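Local coordinates for beta-n-acetylhexosaminidase (PDB 4AZI), which hydrolyses terminal beta-linked N-acetylglucosamine from glycans, as one of the two tandem family 20 catalytic modules of the pneumococcal exo-beta-D-N-acetylglucosaminidase StrH, at residues Asp278-Leu283 / Ser327-Arg332; Lys296-Thr301 / Ile342-Thr347; Lys165-Phe170 / Ala215-Arg220; Ile60-Lys65 / Val159-Gly164. The protein carries 2 engineered substitutions. All blocks are in the same frame, centred on the assembly; numbering follows the deposited sequence. Where two conformers were deposited one is given.

In the fold
All four contacts belong to the catalytic TIM barrel. Interaction 1 joins its last two strands at the inhibitor site and mixes backbone bonds, stacked aromatics and ligand-binding polar groups. Interaction 2 touches it from outside: the helix between those strands meets the helix after them, through largely buried methyl groups with an exposed carboxylate beside them. Interactions 3 and 4, across the chain's centre from interaction 2, share helix 153-170. In 165-170 / 215-220 a buried thioether sits under a solvent-side salt bridge; in 60-65 / 159-164, farther out and partly buried, a small hairpin lays aliphatic side chains on the helix, its turn asparagine adding hydrogen bonds nearer the helix start.

Interaction 1 of 4, residues Asp278-Leu283 / Ser327-Arg332; sequences DWYYIL and SIWADR. With OAN (O-(2-acetamido-2-deoxy D-glucopyranosylidene) amino-N-phenylcarbamate), chain C.
Tyr280 and Trp329 form an edge-to-face pair beside the bound inhibitor. The indole brings NE1 over the centre of the phenol ring, 3.3 Å from Tyr280 CD1, and the two planes stand 66° apart. Beyond this stack the phenol OH donates to the acetamido oxygen OAN of the ligand (OH to OAN 2.6 Å), and one face of the indole lies against the sugar at CAE. Asp331 takes two hydroxyls with its two oxygens: OAK gives its proton to OD1 at 2.6 Å, and OAM gives its own to OD2 at 2.7 Å. The CD1 methyl of Ile282 packs beside OAM. Arg19, Asp182, Glu183 and Tyr292 supply further hydrogen bonds to the inhibitor.

The frame behind these groups is the parallel pairing of the last two strands of the TIM barrel, whose C-terminal ends carry the active site. Tyr281 N bonds to Ser327 O at 3.0 Å, Trp329 N to Tyr281 O at 2.8 Å and Leu283 N to Trp329 O at 3.1 Å. Tyr280, Ile282 and Trp329 thus share the ligand's face. CG of Tyr280 lies beside its own backbone N (chi1 -82°), and from there the ring leans across to the neighbouring strand.

On the other face Tyr281 and Ile328 pack toward helix 339-352, and the Leu283 side chain crosses that of Ile328 at about a right angle, CD2 3.6 Å from CG2. Tyr281 OH is bonded to Glu341. Past the strand ends, one water links Leu283 O to both N and O of Arg332, whose NH2 is held by Gln285.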
# COMPACT_ATOMS: atom_id res chain seq x y z
N ASP A 278 -1.62 -14.54 -3.93
CA ASP A 278 -1.57 -15.73 -3.06
C ASP A 278 -1.70 -15.36 -1.58
O ASP A 278 -2.21 -16.14 -0.78
CB ASP A 278 -0.26 -16.49 -3.30
CG ASP A 278 -0.27 -17.30 -4.59
OD1 ASP A 278 -1.32 -17.34 -5.28
OD2 ASP A 278 0.78 -17.91 -4.92
N TRP A 279 -1.22 -14.17 -1.23
CA TRP A 279 -1.22 -13.72 0.17
C TRP A 279 -2.37 -12.79 0.54
O TRP A 279 -2.34 -12.17 1.61
CB TRP A 279 0.14 -13.09 0.52
CG TRP A 279 1.32 -13.99 0.21
CD1 TRP A 279 1.44 -15.35 0.46
CD2 TRP A 279 2.60 -13.61 -0.42
NE1 TRP A 279 2.66 -15.83 0.03
CE2 TRP A 279 3.40 -14.84 -0.50
CE3 TRP A 279 3.13 -12.42 -0.91
CZ2 TRP A 279 4.68 -14.85 -1.06
CZ3 TRP A 279 4.42 -12.44 -1.47
CH2 TRP A 279 5.18 -13.63 -1.53
N TYR A 280 -3.39 -12.68 -0.32
CA TYR A 280 -4.55 -11.81 -0.07
C TYR A 280 -5.49 -12.39 1.00
O TYR A 280 -5.74 -13.60 1.00
CB TYR A 280 -5.34 -11.59 -1.36
CG TYR A 280 -4.82 -10.54 -2.32
CD1 TYR A 280 -3.56 -9.96 -2.15
CD2 TYR A 280 -5.59 -10.13 -3.41
CE1 TYR A 280 -3.08 -8.99 -3.04
CE2 TYR A 280 -5.12 -9.17 -4.30
CZ TYR A 280 -3.88 -8.59 -4.10
OH TYR A 280 -3.41 -7.63 -4.98
N TYR A 281 -6.01 -11.54 1.87
CA TYR A 281 -7.11 -11.92 2.78
C TYR A 281 -8.17 -10.82 2.83
O TYR A 281 -7.85 -9.67 3.11
CB TYR A 281 -6.63 -12.22 4.20
CG TYR A 281 -7.78 -12.44 5.18
CD1 TYR A 281 -8.74 -13.43 4.95
CD2 TYR A 281 -7.91 -11.65 6.33
CE1 TYR A 281 -9.80 -13.62 5.83
CE2 TYR A 281 -8.96 -11.84 7.22
CZ TYR A 281 -9.90 -12.83 6.96
OH TYR A 281 -10.96 -13.03 7.84
N ILE A 282 -9.42 -11.20 2.57
CA ILE A 282 -10.57 -10.30 2.67
C ILE A 282 -11.21 -10.54 4.03
O ILE A 282 -11.56 -11.68 4.35
CB ILE A 282 -11.61 -10.55 1.54
CG1 ILE A 282 -11.00 -10.23 0.16
CG2 ILE A 282 -12.87 -9.73 1.76
CD1 ILE A 282 -11.75 -10.86 -1.01
N LEU A 283 -11.35 -9.48 4.82
CA LEU A 283 -11.96 -9.59 6.15
C LEU A 283 -13.29 -10.34 6.09
O LEU A 283 -14.17 -9.99 5.29
CB LEU A 283 -12.18 -8.21 6.78
CG LEU A 283 -11.03 -7.21 6.94
CD1 LEU A 283 -11.51 -5.98 7.72
CD2 LEU A 283 -9.81 -7.83 7.62
N SER A 327 -1.30 -8.66 1.83
CA SER A 327 -2.37 -7.68 1.69
C SER A 327 -3.69 -8.06 2.35
O SER A 327 -4.24 -9.14 2.10
CB SER A 327 -2.61 -7.36 0.22
OG SER A 327 -1.41 -7.10 -0.48
N ILE A 328 -4.21 -7.13 3.16
CA ILE A 328 -5.48 -7.28 3.87
C ILE A 328 -6.52 -6.37 3.22
O ILE A 328 -6.37 -5.14 3.24
CB ILE A 328 -5.35 -6.93 5.37
CG1 ILE A 328 -4.18 -7.68 6.04
CG2 ILE A 328 -6.65 -7.22 6.12
CD1 ILE A 328 -4.15 -9.19 5.83
N TRP A 329 -7.55 -6.95 2.62
CA TRP A 329 -8.54 -6.15 1.89
C TRP A 329 -9.88 -6.08 2.57
O TRP A 329 -10.23 -6.95 3.38
CB TRP A 329 -8.69 -6.66 0.46
CG TRP A 329 -7.42 -6.65 -0.36
CD1 TRP A 329 -6.57 -7.73 -0.60
CD2 TRP A 329 -6.81 -5.52 -1.09
NE1 TRP A 329 -5.52 -7.35 -1.41
CE2 TRP A 329 -5.60 -6.04 -1.73
CE3 TRP A 329 -7.13 -4.17 -1.25
CZ2 TRP A 329 -4.77 -5.24 -2.50
CZ3 TRP A 329 -6.28 -3.37 -2.04
CH2 TRP A 329 -5.13 -3.89 -2.65
N ALA A 330 -10.65 -5.04 2.25
CA ALA A 330 -11.93 -4.81 2.90
C ALA A 330 -13.14 -4.81 1.97
O ALA A 330 -14.09 -4.06 2.19
CB ALA A 330 -11.87 -3.52 3.70
N ASP A 331 -13.13 -5.68 0.94
CA ASP A 331 -14.20 -5.75 -0.08
C ASP A 331 -15.63 -5.63 0.47
O ASP A 331 -16.48 -4.97 -0.11
CB ASP A 331 -14.07 -7.02 -0.92
CG ASP A 331 -12.76 -7.08 -1.70
OD1 ASP A 331 -11.71 -6.67 -1.17
OD2 ASP A 331 -12.78 -7.55 -2.86
N ARG A 332 -15.89 -6.30 1.59
CA ARG A 332 -17.12 -6.09 2.32
C ARG A 332 -16.75 -5.39 3.63
O ARG A 332 -16.37 -6.03 4.61
CB ARG A 332 -17.84 -7.43 2.55
CG ARG A 332 -18.32 -8.08 1.25
CD ARG A 332 -18.68 -9.55 1.41
NE ARG A 332 -17.52 -10.35 1.80
CZ ARG A 332 -17.38 -10.97 2.97
NH1 ARG A 332 -18.34 -10.93 3.89
NH2 ARG A 332 -16.26 -11.65 3.22
CAH OAN C . -4.83 -4.65 -6.91
CAG OAN C . -5.94 -5.49 -6.26
OAN OAN C . -5.66 -6.46 -5.57
NAI OAN C . -7.19 -5.08 -6.51
CAB OAN C . -8.41 -5.73 -5.98
CAC OAN C . -8.69 -5.20 -4.57
OAJ OAN C . -9.38 -3.95 -4.67
CAD OAN C . -9.53 -6.19 -3.78
OAK OAN C . -9.77 -5.61 -2.50
CAE OAN C . -8.75 -7.50 -3.61
CAF OAN C . -9.50 -8.61 -2.87
OAM OAN C . -10.65 -9.03 -3.62
OAL OAN C . -8.30 -8.05 -4.88
CAA OAN C . -8.32 -7.27 -6.00
NAY OAN C . -8.24 -7.89 -7.16
OAQ OAN C . -8.16 -9.25 -7.10
CAP OAN C . -8.73 -9.89 -8.17
OAR OAN C . -8.65 -11.12 -8.25
NAO OAN C . -9.35 -9.12 -9.08
CAS OAN C . -9.92 -9.56 -10.21
CAT OAN C . -9.56 -8.94 -11.41
CAU OAN C . -10.13 -9.35 -12.61
CAV OAN C . -11.06 -10.39 -12.63
CAW OAN C . -11.43 -11.01 -11.43
CAX OAN C . -10.86 -10.60 -10.22
O HOH W 1 -14.19 -7.39 3.56

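Interaction 2 of 4, residues Lys296-Thr301 / Ile342-Thr347; sequences KAIENT and IFELMT
Leu345 turns its CG opposite the backbone N (chi1 -171°), which sends CD1 across the gap and onto the backbone of the Ala297 turn, 3.7 Å from both Ala297 C and Ile298 N. That one methyl is ringed by Ala297 CB, Ile298 CG1 and Thr301 CG2, each 3.8 Å from it. Thr301 owes its part to a chi1 of 63°: OG1 sits between N and the carbonyl carbon and bonds back to Ile298 O at 2.6 Å, so the hydroxyl is satisfied within its own helix and CG2 is turned to the leucine.

On the solvent side, Glu344 stretches out as an extended arm. Ile298 CD1 sits over the flat face of its carboxylate, 3.6 Å from CD and nearly equidistant from the two oxygens, a van der Waals contact.

The two segments run nearly parallel, 19° apart, with axes 9.4 Å from each other, as neighbouring outer helices of a TIM barrel do. Leu345 also rests on Leu326 and Ile328 of strand 321-329, and Thr301 reaches Leu326, Ala348 and Phe349. Met346 and Thr347 pack instead on Leu37 of helix 24-37, next round the barrel.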
# COMPACT_ATOMS: atom_id res chain seq x y z
N LYS A 296 -6.46 -20.43 3.35
CA LYS A 296 -5.62 -20.52 2.16
C LYS A 296 -4.49 -19.47 2.15
O LYS A 296 -3.35 -19.77 1.77
CB LYS A 296 -6.49 -20.40 0.90
CG LYS A 296 -5.72 -20.38 -0.42
CD LYS A 296 -5.10 -21.74 -0.75
CE LYS A 296 -6.12 -22.70 -1.35
NZ LYS A 296 -5.46 -23.96 -1.77
N ALA A 297 -4.82 -18.25 2.57
CA ALA A 297 -3.82 -17.18 2.71
C ALA A 297 -2.70 -17.63 3.64
O ALA A 297 -1.52 -17.49 3.31
CB ALA A 297 -4.47 -15.90 3.22
N ILE A 298 -3.09 -18.17 4.79
CA ILE A 298 -2.13 -18.70 5.76
C ILE A 298 -1.27 -19.83 5.18
O ILE A 298 -0.05 -19.83 5.38
CB ILE A 298 -2.83 -19.13 7.07
CG1 ILE A 298 -3.30 -17.87 7.81
CG2 ILE A 298 -1.89 -19.95 7.94
CD1 ILE A 298 -4.24 -18.11 8.98
N GLU A 299 -1.91 -20.76 4.47
CA GLU A 299 -1.20 -21.84 3.76
C GLU A 299 -0.16 -21.25 2.81
O GLU A 299 1.01 -21.63 2.87
CB GLU A 299 -2.18 -22.74 2.98
CG GLU A 299 -1.54 -23.98 2.36
CD GLU A 299 -2.45 -24.69 1.36
OE1 GLU A 299 -3.54 -24.16 1.06
OE2 GLU A 299 -2.06 -25.77 0.86
N ASN A 300 -0.60 -20.31 1.98
CA ASN A 300 0.26 -19.72 0.93
C ASN A 300 1.48 -18.94 1.43
O ASN A 300 2.46 -18.80 0.69
CB ASN A 300 -0.56 -18.85 -0.03
CG ASN A 300 -1.55 -19.65 -0.86
OD1 ASN A 300 -2.60 -19.13 -1.24
ND2 ASN A 300 -1.22 -20.90 -1.17
N THR A 301 1.42 -18.42 2.65
CA THR A 301 2.60 -17.76 3.24
C THR A 301 3.79 -18.72 3.33
O THR A 301 4.94 -18.28 3.34
CB THR A 301 2.35 -17.16 4.64
OG1 THR A 301 2.01 -18.20 5.57
CG2 THR A 301 1.26 -16.10 4.59
N ILE A 342 -5.43 -11.09 11.34
CA ILE A 342 -4.39 -10.36 10.62
C ILE A 342 -3.01 -10.65 11.22
O ILE A 342 -2.03 -10.81 10.49
CB ILE A 342 -4.68 -8.84 10.58
CG1 ILE A 342 -5.73 -8.53 9.51
CG2 ILE A 342 -3.43 -8.03 10.27
CD1 ILE A 342 -7.12 -9.07 9.78
N PHE A 343 -2.97 -10.74 12.54
CA PHE A 343 -1.74 -11.03 13.27
C PHE A 343 -1.25 -12.45 13.00
O PHE A 343 -0.05 -12.67 12.81
CB PHE A 343 -1.93 -10.79 14.78
CG PHE A 343 -1.92 -9.33 15.18
CD1 PHE A 343 -2.00 -8.32 14.22
CD2 PHE A 343 -1.87 -8.98 16.53
CE1 PHE A 343 -1.99 -6.98 14.60
CE2 PHE A 343 -1.87 -7.64 16.91
CZ PHE A 343 -1.93 -6.64 15.94
N GLU A 344 -2.16 -13.42 12.96
CA GLU A 344 -1.76 -14.79 12.61
C GLU A 344 -1.19 -14.86 11.18
O GLU A 344 -0.18 -15.52 10.93
CB GLU A 344 -2.91 -15.78 12.77
CG GLU A 344 -2.48 -17.23 12.53
CD GLU A 344 -3.63 -18.22 12.51
OE1 GLU A 344 -4.80 -17.80 12.64
OE2 GLU A 344 -3.35 -19.43 12.35
N LEU A 345 -1.85 -14.17 10.25
CA LEU A 345 -1.39 -14.14 8.86
C LEU A 345 -0.01 -13.50 8.75
O LEU A 345 0.89 -14.06 8.11
CB LEU A 345 -2.42 -13.42 7.97
CG LEU A 345 -2.26 -13.44 6.45
CD1 LEU A 345 -2.04 -14.84 5.91
CD2 LEU A 345 -3.48 -12.81 5.79
N MET A 346 0.16 -12.34 9.39
CA MET A 346 1.45 -11.66 9.45
C MET A 346 2.55 -12.53 10.06
O MET A 346 3.65 -12.57 9.54
CB MET A 346 1.35 -10.36 10.24
CG MET A 346 0.58 -9.26 9.53
SD MET A 346 0.31 -7.85 10.60
CE MET A 346 1.96 -7.15 10.66
N THR A 347 2.23 -13.20 11.17
CA THR A 347 3.20 -14.05 11.88
C THR A 347 3.64 -15.23 11.01
O THR A 347 4.83 -15.54 10.94
CB THR A 347 2.62 -14.54 13.23
OG1 THR A 347 2.25 -13.41 14.03
CG2 THR A 347 3.63 -15.38 13.99

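Interaction 3 of 4, residues Lys165-Phe170 / Ala215-Arg220; sequences KYMDFF and AMAKER. With BCN (bicine), chain J.
Arg220 reaches Asp168 through NE, which donates to OD1 at 2.9 Å in a salt bridge. The bond is bent (145° at the hydrogen); it lies close to the guanidinium plane and approaches OD1 on its syn side, though 35° out of the carboxylate plane. A water completes the pairing, accepting from Arg220 NH2 and donating to Asp168 OD2, so both carboxylate oxygens are tied to the guanidinium, one directly and one through solvent.

On the far side NH1 turns back to the end of the helix that Arg220 follows. It donates to Met216 O at 3.0 Å. Glu219 has two conformers; in the one modelled here its OE2 adds a weak bond to NH1, extending the salt-bridge network. Met216 CG also borders the bicine, 3.3 Å from O22, one of its carboxylate oxygens.

Beneath the charges lies apolar packing. Arg220 runs extended from CG to NE, its CD pressed on Met167 CB at 3.6 Å. Met167 is extended too and pushes its thioether between the helices: SD meets Met216 CB at 3.9 Å, the two methionines crossing at about a right angle, and CE meets Ala217 CB, also at 3.9 Å. These are adjacent outer helices of the TIM barrel, 153-170 and 203-219, joined near their C-terminal ends.

With Asp168, Met216 O and the water all near its plane, the guanidinium is fixed in rotation. Its charge is balanced by Asp168 and, in one conformer, probably by Glu219; the carbonyl-rich end of helix 203-219 would probably also favour it.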
# COMPACT_ATOMS: atom_id res chain seq x y z
N LYS A 165 -2.13 17.61 -3.76
CA LYS A 165 -2.17 18.04 -2.36
C LYS A 165 -1.77 16.92 -1.41
O LYS A 165 -0.91 17.13 -0.56
CB LYS A 165 -3.53 18.63 -1.97
CG LYS A 165 -3.80 20.00 -2.56
CD LYS A 165 -2.81 21.06 -2.09
CE LYS A 165 -3.03 22.34 -2.89
NZ LYS A 165 -2.08 23.44 -2.54
N TYR A 166 -2.37 15.74 -1.56
CA TYR A 166 -1.96 14.58 -0.75
C TYR A 166 -0.47 14.30 -0.90
O TYR A 166 0.22 14.07 0.09
CB TYR A 166 -2.77 13.31 -1.09
CG TYR A 166 -4.21 13.32 -0.62
CD1 TYR A 166 -4.53 13.37 0.74
CD2 TYR A 166 -5.26 13.26 -1.53
CE1 TYR A 166 -5.84 13.37 1.18
CE2 TYR A 166 -6.59 13.26 -1.11
CZ TYR A 166 -6.87 13.32 0.25
OH TYR A 166 -8.17 13.31 0.69
N MET A 167 0.04 14.33 -2.13
CA MET A 167 1.46 14.12 -2.38
C MET A 167 2.31 15.21 -1.69
O MET A 167 3.40 14.92 -1.17
CB MET A 167 1.77 14.08 -3.87
CG MET A 167 1.34 12.83 -4.61
SD MET A 167 1.82 13.02 -6.34
CE MET A 167 1.49 11.39 -7.01
N ASP A 168 1.79 16.44 -1.67
CA ASP A 168 2.41 17.55 -0.94
C ASP A 168 2.58 17.23 0.56
O ASP A 168 3.65 17.47 1.12
CB ASP A 168 1.65 18.89 -1.19
CG ASP A 168 1.81 19.40 -2.64
OD1 ASP A 168 2.76 18.97 -3.31
OD2 ASP A 168 0.99 20.22 -3.13
N PHE A 169 1.55 16.66 1.19
CA PHE A 169 1.66 16.28 2.61
C PHE A 169 2.68 15.15 2.86
O PHE A 169 3.46 15.22 3.81
CB PHE A 169 0.28 15.93 3.19
CG PHE A 169 0.34 15.21 4.51
CD1 PHE A 169 0.46 15.92 5.70
CD2 PHE A 169 0.27 13.81 4.57
CE1 PHE A 169 0.52 15.26 6.92
CE2 PHE A 169 0.33 13.14 5.79
CZ PHE A 169 0.47 13.87 6.96
N PHE A 170 2.68 14.12 2.00
CA PHE A 170 3.59 12.99 2.16
C PHE A 170 5.04 13.27 1.74
O PHE A 170 5.95 12.60 2.23
CB PHE A 170 3.07 11.73 1.44
CG PHE A 170 1.81 11.17 2.05
CD1 PHE A 170 1.82 10.66 3.33
CD2 PHE A 170 0.62 11.17 1.33
CE1 PHE A 170 0.66 10.15 3.90
CE2 PHE A 170 -0.55 10.67 1.89
CZ PHE A 170 -0.53 10.16 3.18
N ALA A 215 5.15 11.29 -12.85
CA ALA A 215 5.93 12.53 -12.89
C ALA A 215 5.68 13.40 -11.65
O ALA A 215 6.60 14.01 -11.11
CB ALA A 215 5.60 13.31 -14.15
N MET A 216 4.43 13.43 -11.22
CA MET A 216 4.04 14.26 -10.10
C MET A 216 4.72 13.76 -8.84
O MET A 216 5.22 14.55 -8.04
CB MET A 216 2.52 14.24 -9.95
CG MET A 216 1.81 15.31 -10.76
SD MET A 216 0.02 15.07 -10.84
CE MET A 216 -0.45 15.05 -9.11
N ALA A 217 4.72 12.43 -8.70
CA ALA A 217 5.35 11.75 -7.58
C ALA A 217 6.82 12.12 -7.51
O ALA A 217 7.30 12.53 -6.46
CB ALA A 217 5.19 10.24 -7.72
N LYS A 218 7.51 12.01 -8.65
CA LYS A 218 8.95 12.24 -8.71
C LYS A 218 9.37 13.68 -8.44
O LYS A 218 10.41 13.92 -7.82
CB LYS A 218 9.52 11.77 -10.07
CG LYS A 218 9.60 10.25 -10.22
CD LYS A 218 10.21 9.82 -11.55
CE LYS A 218 9.21 9.83 -12.69
NZ LYS A 218 9.85 9.37 -13.97
N GLU A 219 8.56 14.64 -8.90
CA GLU A 219 8.89 16.06 -8.74
C GLU A 219 8.68 16.53 -7.29
O GLU A 219 9.17 17.59 -6.90
CB GLU A 219 8.12 16.95 -9.73
CG GLU A 219 6.63 17.06 -9.47
CD GLU A 219 5.94 18.09 -10.35
OE1 GLU A 219 6.56 19.12 -10.68
OE2 GLU A 219 4.76 17.87 -10.72
N ARG A 220 7.96 15.73 -6.52
CA ARG A 220 7.81 15.94 -5.08
C ARG A 220 8.72 15.01 -4.27
O ARG A 220 8.60 14.93 -3.05
CB ARG A 220 6.34 15.79 -4.69
CG ARG A 220 5.46 16.95 -5.16
CD ARG A 220 4.01 16.52 -5.26
NE ARG A 220 3.13 17.57 -5.80
CZ ARG A 220 2.89 17.75 -7.10
NH1 ARG A 220 3.47 16.99 -8.01
NH2 ARG A 220 2.07 18.72 -7.49
N1 BCN J . 4.43 16.18 -16.73
C1 BCN J . 4.63 16.82 -15.40
C2 BCN J . 3.47 16.57 -14.42
O21 BCN J . 2.31 16.84 -14.80
O22 BCN J . 3.79 16.13 -13.29
C3 BCN J . 3.67 14.90 -16.73
C4 BCN J . 3.48 14.32 -18.13
O4 BCN J . 3.96 12.97 -18.15
C5 BCN J . 5.68 16.20 -17.54
C6 BCN J . 6.75 15.19 -17.08
O6 BCN J . 7.78 15.88 -16.37
O HOH W 2 0.42 20.28 -5.61

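Interaction 4 of 4, residues Ile60-Lys65 / Val159-Gly164; sequences ITANGK and VKALIG
Ile60 opens the contact, splitting its side chain over two helix residues. CG2 rests on Ala161 CB at 3.8 Å. CG1 sits beside the backbone N (chi1 -64°) and carries CD1 the other way, to Leu162, where it meets CA at 3.7 Å and CD1 at 3.9 Å. Phe158 and Lys165 of the same helix also flank it.

Thr61 turns its side chain away and offers only backbone: its carbonyl O lies 3.7 Å from Ala161 CB. Ala62 faces the helix again, CB to CB with Ala161 at 4.2 Å, so one small methyl receives three successive residues. The axes of 60-62 and 159-164 come within 7.9 Å, an approach the small alanine probably allows.

The strand is one arm of a beta hairpin, 60-62 with 65-67, inserted between the second barrel strand of the TIM fold and helix 69-83. It runs obliquely antiparallel to helix 153-170, the two directions 144° apart.

Asn63 and Gly64 make the type I' turn, both with positive phi. Asn63 sends its amide to the start of the helix, ND2 to Glu154 O and OD1 to Asn157 ND2. Lys65 closes the turn, its O accepting from Ala62 N at 3.0 Å.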
# COMPACT_ATOMS: atom_id res chain seq x y z
N ILE A 60 -8.59 23.37 -3.18
CA ILE A 60 -8.16 22.87 -4.48
C ILE A 60 -8.31 23.96 -5.53
O ILE A 60 -9.34 24.62 -5.61
CB ILE A 60 -8.96 21.61 -4.91
CG1 ILE A 60 -8.72 20.42 -3.96
CG2 ILE A 60 -8.66 21.22 -6.35
CD1 ILE A 60 -7.28 19.98 -3.83
N THR A 61 -7.26 24.14 -6.34
CA THR A 61 -7.34 25.01 -7.50
C THR A 61 -7.18 24.19 -8.77
O THR A 61 -6.18 23.50 -8.95
CB THR A 61 -6.26 26.10 -7.45
OG1 THR A 61 -6.34 26.76 -6.20
CG2 THR A 61 -6.46 27.12 -8.56
N ALA A 62 -8.19 24.27 -9.64
CA ALA A 62 -8.22 23.56 -10.92
C ALA A 62 -9.33 24.15 -11.77
O ALA A 62 -10.30 24.70 -11.25
CB ALA A 62 -8.46 22.07 -10.71
N ASN A 63 -9.18 24.03 -13.09
CA ASN A 63 -10.22 24.44 -14.03
C ASN A 63 -10.52 25.93 -13.98
O ASN A 63 -11.65 26.34 -14.23
CB ASN A 63 -11.50 23.62 -13.80
CG ASN A 63 -11.28 22.14 -14.02
OD1 ASN A 63 -10.70 21.73 -15.01
ND2 ASN A 63 -11.77 21.33 -13.08
N GLY A 64 -9.51 26.72 -13.64
CA GLY A 64 -9.63 28.18 -13.57
C GLY A 64 -10.29 28.73 -12.32
O GLY A 64 -10.47 29.94 -12.18
N LYS A 65 -10.63 27.84 -11.38
CA LYS A 65 -11.32 28.25 -10.17
C LYS A 65 -10.74 27.59 -8.92
O LYS A 65 -9.84 26.75 -9.02
CB LYS A 65 -12.82 27.93 -10.29
CG LYS A 65 -13.15 26.46 -10.42
CD LYS A 65 -14.54 26.14 -9.91
CE LYS A 65 -15.63 26.60 -10.87
NZ LYS A 65 -15.46 26.02 -12.23
N VAL A 159 -9.06 15.89 -9.98
CA VAL A 159 -8.45 14.75 -9.30
C VAL A 159 -6.93 14.89 -9.21
O VAL A 159 -6.37 14.69 -8.14
CB VAL A 159 -8.86 13.42 -9.95
CG1 VAL A 159 -8.06 12.25 -9.40
CG2 VAL A 159 -10.35 13.18 -9.71
N LYS A 160 -6.29 15.27 -10.31
CA LYS A 160 -4.85 15.51 -10.34
C LYS A 160 -4.40 16.54 -9.30
O LYS A 160 -3.37 16.35 -8.65
CB LYS A 160 -4.39 15.97 -11.72
CG LYS A 160 -4.38 14.88 -12.77
CD LYS A 160 -3.71 15.38 -14.03
CE LYS A 160 -4.55 15.09 -15.26
NZ LYS A 160 -3.88 15.60 -16.50
N ALA A 161 -5.17 17.62 -9.17
CA ALA A 161 -4.88 18.66 -8.19
C ALA A 161 -5.02 18.10 -6.78
O ALA A 161 -4.16 18.34 -5.94
CB ALA A 161 -5.79 19.87 -8.38
N LEU A 162 -6.10 17.34 -6.54
CA LEU A 162 -6.34 16.68 -5.24
C LEU A 162 -5.22 15.72 -4.86
O LEU A 162 -4.70 15.78 -3.75
CB LEU A 162 -7.68 15.92 -5.26
CG LEU A 162 -8.08 15.25 -3.94
CD1 LEU A 162 -8.22 16.29 -2.84
CD2 LEU A 162 -9.37 14.47 -4.11
N ILE A 163 -4.83 14.85 -5.79
CA ILE A 163 -3.72 13.92 -5.52
C ILE A 163 -2.40 14.66 -5.31
O ILE A 163 -1.57 14.22 -4.52
CB ILE A 163 -3.64 12.81 -6.59
CG1 ILE A 163 -4.76 11.80 -6.32
CG2 ILE A 163 -2.29 12.10 -6.53
CD1 ILE A 163 -5.19 11.04 -7.54
N GLY A 164 -2.22 15.78 -6.01
CA GLY A 164 -1.10 16.70 -5.78
C GLY A 164 -1.00 17.19 -4.34
O GLY A 164 0.08 17.19 -3.75